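Local atomic coordinates of replicative DNA helicase (Nostoc punctiforme, PDB entry 4O1R), a protein that is an intein, a domain that probably cuts itself out of its precursor by protein splicing and joins the flanking helicase segments with a peptide bond. Residues V11-V14 with D15-L18; A35-E38 with A39-Q42; F78-N82 with G83-L87; D88-T91 with P92-L96. One frame throughout, in Å; residues are numbered along the deposited sequence.

In the fold
The four contacts are local turns, met in series along the chain of an all-beta intein splicing domain. Interaction 1 turns the chain between strands 10-12 and 19-21. Interaction 2 follows at the end of strand 31-37, its centre about 18 Å from the first. Interaction 3 is the hairpin of strands 77-80 and 83-86, and interaction 4 leads from it into strand 95-99. The centres of 3 and 4 lie about 8 Å apart, and the two touch. Interaction 2 also meets interaction 3, where L36 packs on L79. Interaction 1 lies across the chain's centre from 3 and 4. Three of the turns carry a sodium ion; each joins consecutive strands of the beta fold.

Interaction 1: residues V11-V14 with D15-L18; sequences VTLV and DSGL. With NA (sodium ion), chain C.
L13 and L18 face each other at the base of a tight reversal, where L13 N gives a hydrogen bond to L18 O at 2.9 Å. The turn closes a beta hairpin between strands 10-12 and 19-21. Inside it, G17 N donates to L13 O at 2.7 Å. The hydrogen bond is bent, 132° at the hydrogen, although the nitrogen lies almost in line with the carbonyl. This bond spans five residues and makes an alpha turn. G17 has a positive phi of 73°, which favours glycine and brings the chain round to L18. L18 O also receives a CA-H contact from T12 CA, 3.4 Å away.

The T12 methyl CG2 rests against the G17 backbone, 3.8 Å from G17 C. It gets there because OG1 sits beside the T12 backbone N and leaves CG2 anti to that nitrogen. S16 OG lies 3.7 Å from L13 CB. Its chi1 of 57° puts it between its own N and carbonyl carbon. There it accepts from L18 N at 3.2 Å, forming an ST turn. V14 points away from the reversal and packs on A32 and W34 of strand 31-37, while L13 packs on F31. The outside of the turn holds a sodium ion with four waters. One of these waters donates to V14 O and another to S16 O. The protein ligand is D15 O, 2.4 Å from the sodium.

Interaction 2: residues A35-E38 with A39-Q42; sequences ALNE and ATMQ
The flat amide of N37 has T40 OG1 over one face, 3.5 Å from N37 CG, and the two side chains cross at about a right angle. At the amide's rim, N37 OD1 accepts from A39 N at 2.9 Å, with the donor tilted 20° from the amide plane toward the same face. T40 N reaches the same oxygen weakly. The other end of the amide, ND2, bonds to E44 OE2, so both ends are held and its rotation is fixed. With CG anti to the backbone N (chi1 -180°), the amide reaches over the turn.

The backbone closes the loop beneath it. N37 N donates to Q42 O at 2.9 Å, in a fairly straight hydrogen bond. N37 O gathers only weak bonds, from T40 N, M41 N and Q42 N. M41 and Q42 both face N37, a G1 beta bulge in the turn between strands 31-37 and 42-55; M41 takes the positive-phi position (phi 55°).

On the other side of the turn lie L36 and M41. L36 CD1 touches the backbone at M41 C, 3.7 Å away, and L36 CD2 comes within 4.3 Å of M41 SD. The M41 chain is bent at chi2 and chi3. Its sulfur therefore folds back to 3.5 Å from E38 O. L36 and M41 both pack on I106 of strand 106-126, and M41 also meets W108.

Interaction 3: residues F78-N82 with G83-L87; sequences FLTIN and GWKRL. With NA (sodium ion), chain D.
Backbone bonds pair F78 with K85 and T80 with G83. F78 N donates to K85 O, and K85 N returns a bond of 2.9 Å to F78 O. T80 N donates to G83 O and G83 N to T80 O. G83 has a phi of 111°, a backbone region open chiefly to glycine.

The T80 hydroxyl bridges the turn. T80 OG1 donates to G83 O at 2.8 Å, in the carbonyl plane and on a lone pair, so that oxygen takes two bonds. The same hydroxyl accepts from N82 N at 3.1 Å, an ST turn. Its chi1 of 75° sets it between the backbone N and carbonyl carbon, where it meets both partners.

Apolar contacts follow. L79 lies over one face of the W84 indole in a CH-pi contact, with L79 CB 3.7 Å from the centroid of the six-membered ring. L79 CD1 also stands over the ring. W84 NE1 bonds to E38 OE2, and H141 meets the indole edge-to-face. On the opposite face of the sheet, F78 CE1 lies 3.9 Å from L87 CB.

A sodium ion binds I81 O at 2.4 Å, with four waters; one of them donates to N82 OD1. The arrangement is a two-residue beta hairpin closed by a type I turn from T80 to G83.

Interaction 4: residues D88-T91 with P92-L96; sequences DELT and PKEHL. With NA (sodium ion), chain B.
T91 and E94 cross at a slant, and E94 OE1 is gripped twice by T91. T91 N meets it nearly end-on along the C-O bond at 2.9 Å. T91 OG1 donates to the same oxygen from above the carboxylate plane at 3.0 Å. A water shared with E89 O also donates to OE1. The E94 chain is extended, with CG anti to its backbone N (chi1 -166°), and this carries OE1 to the N and OG1 of T91. The other oxygen, OE2, forms a salt bridge with K85 NZ. In return, E94 N donates to T91 O at 3.1 Å and closes a type II turn.

T91 OG1 also binds a sodium ion at 2.4 Å, and P92 O completes the protein part of the site at 2.3 Å. The ion would probably polarise the hydroxyl and favour its bond to E94.

L90 crosses E94 at about a right angle, with L90 CD2 3.9 Å from E94 CD. L90 and L96 meet tip to tip, their CD2 atoms 4.0 Å apart. Both leucines pack on L62 of strand 57-64, I111 of strand 106-126 and T80 of strand 77-80, where the loop after strand 83-86 enters strand 95-99.

Interaction 1: residues V11-V14 with D15-L18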
loop_
_atom_site.group_PDB
_atom_site.type_symbol
_atom_site.label_atom_id
_atom_site.label_comp_id
_atom_site.label_asym_id
_atom_site.label_seq_id
_atom_site.Cartn_x
_atom_site.Cartn_y
_atom_site.Cartn_z
ATOM N N VAL A 11 1.904 -8.068 -2.065
ATOM C CA VAL A 11 0.454 -8.057 -1.972
ATOM C C VAL A 11 -0.034 -9.486 -1.748
ATOM O O VAL A 11 0.594 -10.436 -2.215
ATOM C CB VAL A 11 -0.077 -7.529 -3.330
ATOM C CG1 VAL A 11 -1.555 -7.325 -3.298
ATOM C CG2 VAL A 11 0.656 -6.222 -3.735
ATOM N N THR A 12 -1.141 -9.640 -1.035
ATOM C CA THR A 12 -1.662 -10.979 -0.730
ATOM C C THR A 12 -2.790 -11.363 -1.661
ATOM O O THR A 12 -3.809 -10.667 -1.727
ATOM C CB THR A 12 -2.151 -11.078 0.727
ATOM O OG1 THR A 12 -1.057 -10.761 1.585
ATOM C CG2 THR A 12 -2.663 -12.489 1.053
ATOM N N LEU A 13 -2.610 -12.468 -2.380
ATOM C CA LEU A 13 -3.682 -13.043 -3.186
ATOM C C LEU A 13 -4.659 -13.704 -2.217
ATOM O O LEU A 13 -4.274 -14.565 -1.423
ATOM C CB LEU A 13 -3.125 -14.038 -4.208
ATOM C CG LEU A 13 -2.067 -13.464 -5.161
ATOM C CD1 LEU A 13 -1.547 -14.565 -6.070
ATOM C CD2 LEU A 13 -2.595 -12.305 -5.984
ATOM N N VAL A 14 -5.918 -13.288 -2.255
ATOM C CA VAL A 14 -6.863 -13.653 -1.199
ATOM C C VAL A 14 -7.038 -15.168 -0.994
ATOM O O VAL A 14 -6.942 -15.654 0.135
ATOM C CB VAL A 14 -8.244 -12.958 -1.399
ATOM C CG1 VAL A 14 -9.287 -13.560 -0.482
ATOM C CG2 VAL A 14 -8.133 -11.461 -1.163
ATOM N N ASP A 15 -7.265 -15.911 -2.066
ATOM C CA ASP A 15 -7.619 -17.317 -1.881
ATOM C C ASP A 15 -6.450 -18.162 -1.428
ATOM O O ASP A 15 -6.571 -18.957 -0.487
ATOM C CB ASP A 15 -8.252 -17.907 -3.129
ATOM C CG ASP A 15 -9.709 -17.526 -3.279
ATOM O OD1 ASP A 15 -10.294 -16.960 -2.327
ATOM O OD2 ASP A 15 -10.270 -17.821 -4.355
ATOM N N SER A 16 -5.307 -17.998 -2.076
ATOM C CA SER A 16 -4.154 -18.778 -1.662
ATOM C C SER A 16 -3.531 -18.217 -0.396
ATOM O O SER A 16 -2.896 -18.950 0.339
ATOM C CB SER A 16 -3.118 -18.819 -2.765
ATOM O OG SER A 16 -2.742 -17.518 -3.131
ATOM N N GLY A 17 -3.713 -16.922 -0.146
ATOM C CA GLY A 17 -2.996 -16.257 0.950
ATOM C C GLY A 17 -1.527 -16.061 0.628
ATOM O O GLY A 17 -0.723 -15.742 1.500
ATOM N N LEU A 18 -1.157 -16.240 -0.634
ATOM C CA LEU A 18 0.228 -16.104 -1.036
ATOM C C LEU A 18 0.598 -14.628 -1.151
ATOM O O LEU A 18 -0.128 -13.850 -1.772
ATOM C CB LEU A 18 0.448 -16.810 -2.378
ATOM C CG LEU A 18 1.883 -16.950 -2.879
ATOM C CD1 LEU A 18 2.695 -17.870 -1.974
ATOM C CD2 LEU A 18 1.854 -17.473 -4.306
HETATM NA NA NA C . -6.683 -20.012 1.680
HETATM O O HOH W 1 -6.594 -17.727 2.425
HETATM O O HOH W 2 -4.347 -20.465 2.197
HETATM O O HOH W 3 -7.020 -21.014 3.837
HETATM O O HOH W 4 -9.093 -19.989 1.125
#

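Interaction 2: residues A35-E38 with A39-Q42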
loop_
_atom_site.group_PDB
_atom_site.type_symbol
_atom_site.label_atom_id
_atom_site.label_comp_id
_atom_site.label_asym_id
_atom_site.label_seq_id
_atom_site.Cartn_x
_atom_site.Cartn_y
_atom_site.Cartn_z
ATOM N N ALA A 35 -8.244 -5.046 0.642
ATOM C CA ALA A 35 -8.389 -3.590 0.597
ATOM C C ALA A 35 -9.273 -3.123 1.732
ATOM O O ALA A 35 -10.036 -3.892 2.313
ATOM C CB ALA A 35 -8.982 -3.152 -0.736
ATOM N N LEU A 36 -9.186 -1.840 2.031
ATOM C CA LEU A 36 -9.997 -1.271 3.085
ATOM C C LEU A 36 -11.317 -0.735 2.542
ATOM O O LEU A 36 -11.333 0.039 1.586
ATOM C CB LEU A 36 -9.218 -0.136 3.756
ATOM C CG LEU A 36 -9.961 0.624 4.861
ATOM C CD1 LEU A 36 -10.159 -0.224 6.101
ATOM C CD2 LEU A 36 -9.190 1.889 5.190
ATOM N N ASN A 37 -12.416 -1.164 3.149
ATOM C CA ASN A 37 -13.691 -0.477 2.961
ATOM C C ASN A 37 -13.753 0.656 3.987
ATOM O O ASN A 37 -13.876 0.406 5.174
ATOM C CB ASN A 37 -14.865 -1.451 3.123
ATOM C CG ASN A 37 -16.208 -0.783 2.937
ATOM O OD1 ASN A 37 -16.343 0.429 3.111
ATOM N ND2 ASN A 37 -17.214 -1.574 2.578
ATOM N N GLU A 38 -13.638 1.897 3.522
ATOM C CA GLU A 38 -13.554 3.048 4.421
ATOM C C GLU A 38 -14.841 3.361 5.178
ATOM O O GLU A 38 -14.810 4.029 6.214
ATOM C CB GLU A 38 -13.106 4.282 3.653
ATOM C CG GLU A 38 -11.636 4.563 3.746
ATOM C CD GLU A 38 -11.344 6.006 3.417
ATOM O OE1 GLU A 38 -11.299 6.844 4.354
ATOM O OE2 GLU A 38 -11.203 6.301 2.215
ATOM N N ALA A 39 -15.967 2.881 4.663
ATOM C CA ALA A 39 -17.256 3.095 5.323
ATOM C C ALA A 39 -17.404 2.209 6.559
ATOM O O ALA A 39 -17.944 2.645 7.578
ATOM C CB ALA A 39 -18.395 2.863 4.354
ATOM N N THR A 40 -16.920 0.971 6.469
ATOM C CA THR A 40 -16.993 0.026 7.585
ATOM C C THR A 40 -15.692 -0.002 8.383
ATOM O O THR A 40 -15.650 -0.523 9.499
ATOM C CB THR A 40 -17.305 -1.411 7.098
ATOM O OG1 THR A 40 -16.251 -1.860 6.235
ATOM C CG2 THR A 40 -18.617 -1.458 6.338
ATOM N N MET A 41 -14.630 0.556 7.795
ATOM C CA MET A 41 -13.272 0.450 8.333
ATOM C C MET A 41 -12.855 -1.009 8.549
ATOM O O MET A 41 -12.176 -1.350 9.514
ATOM C CB MET A 41 -13.074 1.326 9.583
ATOM C CG MET A 41 -13.176 2.816 9.290
ATOM S SD MET A 41 -11.961 3.412 8.091
ATOM C CE MET A 41 -10.453 3.345 9.062
ATOM N N GLN A 42 -13.268 -1.860 7.613
ATOM C CA GLN A 42 -12.941 -3.277 7.644
ATOM C C GLN A 42 -12.280 -3.662 6.337
ATOM O O GLN A 42 -12.580 -3.085 5.287
ATOM C CB GLN A 42 -14.206 -4.127 7.825
ATOM C CG GLN A 42 -15.023 -3.809 9.073
ATOM C CD GLN A 42 -14.436 -4.444 10.305
ATOM O OE1 GLN A 42 -14.529 -5.658 10.493
ATOM N NE2 GLN A 42 -13.826 -3.629 11.159
#

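Interaction 3: residues F78-N82 with G83-L87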
loop_
_atom_site.group_PDB
_atom_site.type_symbol
_atom_site.label_atom_id
_atom_site.label_comp_id
_atom_site.label_asym_id
_atom_site.label_seq_id
_atom_site.Cartn_x
_atom_site.Cartn_y
_atom_site.Cartn_z
ATOM N N PHE A 78 -1.340 7.432 1.885
ATOM C CA PHE A 78 -1.569 6.550 3.027
ATOM C C PHE A 78 -2.686 7.155 3.862
ATOM O O PHE A 78 -2.961 8.355 3.756
ATOM C CB PHE A 78 -0.290 6.440 3.857
ATOM C CG PHE A 78 0.831 5.773 3.113
ATOM C CD1 PHE A 78 1.614 6.493 2.214
ATOM C CD2 PHE A 78 1.086 4.416 3.276
ATOM C CE1 PHE A 78 2.632 5.872 1.504
ATOM C CE2 PHE A 78 2.113 3.796 2.569
ATOM C CZ PHE A 78 2.880 4.528 1.682
ATOM N N LEU A 79 -3.348 6.340 4.680
ATOM C CA LEU A 79 -4.522 6.836 5.397
ATOM C C LEU A 79 -4.182 7.259 6.821
ATOM O O LEU A 79 -3.684 6.454 7.616
ATOM C CB LEU A 79 -5.619 5.766 5.423
ATOM C CG LEU A 79 -6.920 6.189 6.120
ATOM C CD1 LEU A 79 -7.544 7.412 5.470
ATOM C CD2 LEU A 79 -7.905 5.038 6.134
ATOM N N THR A 80 -4.443 8.524 7.134
ATOM C CA THR A 80 -4.313 9.014 8.506
ATOM C C THR A 80 -5.713 9.218 9.102
ATOM O O THR A 80 -6.715 9.130 8.388
ATOM C CB THR A 80 -3.570 10.367 8.576
ATOM O OG1 THR A 80 -4.444 11.430 8.141
ATOM C CG2 THR A 80 -2.286 10.337 7.750
ATOM N N ILE A 81 -5.778 9.529 10.399
ATOM C CA ILE A 81 -7.059 9.768 11.071
ATOM C C ILE A 81 -7.733 11.034 10.538
ATOM O O ILE A 81 -8.927 11.253 10.773
ATOM C CB ILE A 81 -6.847 9.851 12.616
ATOM C CG1 ILE A 81 -8.150 9.618 13.392
ATOM C CG2 ILE A 81 -6.202 11.172 13.026
ATOM C CD1 ILE A 81 -8.667 8.240 13.263
ATOM N N ASN A 82 -6.963 11.864 9.839
ATOM C CA ASN A 82 -7.483 13.071 9.210
ATOM C C ASN A 82 -7.503 12.985 7.680
ATOM O O ASN A 82 -7.524 14.016 7.002
ATOM C CB ASN A 82 -6.769 14.322 9.745
ATOM C CG ASN A 82 -7.271 14.704 11.124
ATOM O OD1 ASN A 82 -8.475 14.837 11.326
ATOM N ND2 ASN A 82 -6.364 14.825 12.089
ATOM N N GLY A 83 -7.534 11.761 7.152
ATOM C CA GLY A 83 -7.705 11.566 5.714
ATOM C C GLY A 83 -6.472 11.031 5.017
ATOM O O GLY A 83 -5.403 10.829 5.613
ATOM N N TRP A 84 -6.618 10.786 3.722
ATOM C CA TRP A 84 -5.494 10.300 2.916
ATOM C C TRP A 84 -4.475 11.417 2.717
ATOM O O TRP A 84 -4.843 12.571 2.462
ATOM C CB TRP A 84 -6.002 9.815 1.552
ATOM C CG TRP A 84 -6.892 8.623 1.650
ATOM C CD1 TRP A 84 -8.263 8.624 1.689
ATOM C CD2 TRP A 84 -6.489 7.254 1.741
ATOM N NE1 TRP A 84 -8.733 7.337 1.796
ATOM C CE2 TRP A 84 -7.671 6.473 1.818
ATOM C CE3 TRP A 84 -5.243 6.605 1.738
ATOM C CZ2 TRP A 84 -7.644 5.073 1.903
ATOM C CZ3 TRP A 84 -5.218 5.207 1.819
ATOM C CH2 TRP A 84 -6.415 4.465 1.903
ATOM N N LYS A 85 -3.195 11.072 2.853
ATOM C CA LYS A 85 -2.100 12.038 2.693
ATOM C C LYS A 85 -0.963 11.424 1.892
ATOM O O LYS A 85 -0.644 10.234 2.046
ATOM C CB LYS A 85 -1.535 12.453 4.058
ATOM C CG LYS A 85 -2.508 13.194 4.963
ATOM C CD LYS A 85 -1.754 13.949 6.022
ATOM C CE LYS A 85 -2.695 14.699 6.914
ATOM N NZ LYS A 85 -1.932 15.304 8.036
ATOM N N ARG A 86 -0.364 12.239 1.033
ATOM C CA ARG A 86 0.862 11.852 0.338
ATOM C C ARG A 86 1.964 11.523 1.330
ATOM O O ARG A 86 2.088 12.176 2.381
ATOM C CB ARG A 86 1.349 13.014 -0.516
ATOM C CG ARG A 86 0.425 13.413 -1.654
ATOM C CD ARG A 86 0.828 14.767 -2.218
ATOM N NE ARG A 86 2.215 14.751 -2.703
ATOM C CZ ARG A 86 2.581 14.835 -3.979
ATOM N NH1 ARG A 86 1.669 14.908 -4.942
ATOM N NH2 ARG A 86 3.879 14.815 -4.277
ATOM N N LEU A 87 2.788 10.539 0.986
ATOM C CA LEU A 87 3.956 10.218 1.790
ATOM C C LEU A 87 4.788 11.474 2.086
ATOM O O LEU A 87 5.243 11.676 3.228
ATOM C CB LEU A 87 4.804 9.131 1.097
ATOM C CG LEU A 87 6.102 8.735 1.825
ATOM C CD1 LEU A 87 6.468 7.283 1.522
ATOM C CD2 LEU A 87 7.259 9.670 1.457
HETATM NA NA NA D . -11.194 11.671 11.213
HETATM O O HOH W 5 -10.405 13.404 12.365
HETATM O O HOH W 6 -11.735 10.808 13.462
HETATM O O HOH W 7 -11.375 9.321 10.647
HETATM O O HOH W 8 -11.552 12.951 9.544
#

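Interaction 4: residues D88-T91 with P92-L96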
loop_
_atom_site.group_PDB
_atom_site.type_symbol
_atom_site.label_atom_id
_atom_site.label_comp_id
_atom_site.label_asym_id
_atom_site.label_seq_id
_atom_site.Cartn_x
_atom_site.Cartn_y
_atom_site.Cartn_z
ATOM N N ASP A 88 4.962 12.328 1.075
ATOM C CA ASP A 88 5.791 13.511 1.258
ATOM C C ASP A 88 5.083 14.656 1.991
ATOM O O ASP A 88 5.644 15.750 2.112
ATOM C CB ASP A 88 6.447 13.946 -0.066
ATOM C CG ASP A 88 5.456 14.381 -1.120
ATOM O OD1 ASP A 88 4.294 14.704 -0.801
ATOM O OD2 ASP A 88 5.860 14.407 -2.309
ATOM N N GLU A 89 3.887 14.366 2.529
ATOM C CA GLU A 89 3.208 15.277 3.459
ATOM C C GLU A 89 3.073 14.700 4.871
ATOM O O GLU A 89 2.529 15.352 5.754
ATOM C CB GLU A 89 1.835 15.677 2.907
ATOM C CG GLU A 89 1.934 16.517 1.610
ATOM C CD GLU A 89 2.536 17.929 1.806
ATOM O OE1 GLU A 89 2.424 18.508 2.908
ATOM O OE2 GLU A 89 3.131 18.472 0.847
ATOM N N LEU A 90 3.595 13.497 5.091
ATOM C CA LEU A 90 3.521 12.868 6.407
ATOM C C LEU A 90 4.635 13.365 7.307
ATOM O O LEU A 90 5.724 13.723 6.844
ATOM C CB LEU A 90 3.610 11.349 6.271
ATOM C CG LEU A 90 2.444 10.685 5.537
ATOM C CD1 LEU A 90 2.756 9.228 5.276
ATOM C CD2 LEU A 90 1.169 10.802 6.359
ATOM N N THR A 91 4.364 13.368 8.604
ATOM C CA THR A 91 5.311 13.904 9.582
ATOM C C THR A 91 5.745 12.814 10.562
ATOM O O THR A 91 5.081 11.777 10.708
ATOM C CB THR A 91 4.700 15.098 10.361
ATOM O OG1 THR A 91 3.612 14.629 11.170
ATOM C CG2 THR A 91 4.211 16.224 9.411
ATOM N N PRO A 92 6.874 13.045 11.260
ATOM C CA PRO A 92 7.285 12.080 12.279
ATOM C C PRO A 92 6.169 11.914 13.311
ATOM O O PRO A 92 5.515 12.899 13.661
ATOM C CB PRO A 92 8.516 12.741 12.908
ATOM C CG PRO A 92 9.053 13.627 11.800
ATOM C CD PRO A 92 7.810 14.179 11.147
ATOM N N LYS A 93 5.953 10.680 13.768
ATOM C CA LYS A 93 4.935 10.340 14.785
ATOM C C LYS A 93 3.503 10.363 14.277
ATOM O O LYS A 93 2.594 10.009 15.013
ATOM C CB LYS A 93 5.058 11.202 16.048
ATOM C CG LYS A 93 6.443 11.066 16.687
ATOM C CD LYS A 93 6.544 11.785 17.996
ATOM C CE LYS A 93 6.477 13.252 17.760
ATOM N NZ LYS A 93 6.566 14.008 19.019
ATOM N N GLU A 94 3.296 10.751 13.024
ATOM C CA GLU A 94 1.952 10.676 12.460
ATOM C C GLU A 94 1.530 9.206 12.350
ATOM O O GLU A 94 2.362 8.332 12.115
ATOM C CB GLU A 94 1.915 11.382 11.107
ATOM C CG GLU A 94 0.517 11.650 10.596
ATOM C CD GLU A 94 0.467 12.830 9.662
ATOM O OE1 GLU A 94 1.525 13.421 9.345
ATOM O OE2 GLU A 94 -0.653 13.202 9.272
ATOM N N HIS A 95 0.237 8.927 12.525
ATOM C CA HIS A 95 -0.243 7.548 12.500
ATOM C C HIS A 95 -0.914 7.194 11.175
ATOM O O HIS A 95 -1.568 8.039 10.555
ATOM C CB HIS A 95 -1.229 7.325 13.648
ATOM C CG HIS A 95 -0.603 7.325 15.012
ATOM N ND1 HIS A 95 0.010 8.428 15.574
ATOM C CD2 HIS A 95 -0.547 6.349 15.949
ATOM C CE1 HIS A 95 0.435 8.120 16.792
ATOM N NE2 HIS A 95 0.104 6.868 17.040
ATOM N N LEU A 96 -0.755 5.933 10.769
ATOM C CA LEU A 96 -1.336 5.404 9.532
ATOM C C LEU A 96 -2.177 4.176 9.826
ATOM O O LEU A 96 -1.892 3.425 10.769
ATOM C CB LEU A 96 -0.245 4.976 8.550
ATOM C CG LEU A 96 0.786 5.997 8.122
ATOM C CD1 LEU A 96 1.708 5.311 7.130
ATOM C CD2 LEU A 96 0.071 7.183 7.500
HETATM NA NA NA B . 3.999 14.648 13.546
HETATM O O HOH W 9 0.938 15.561 7.946
HETATM O O HOH W 10 1.648 14.151 13.522
HETATM O O HOH W 11 3.851 15.008 15.895
#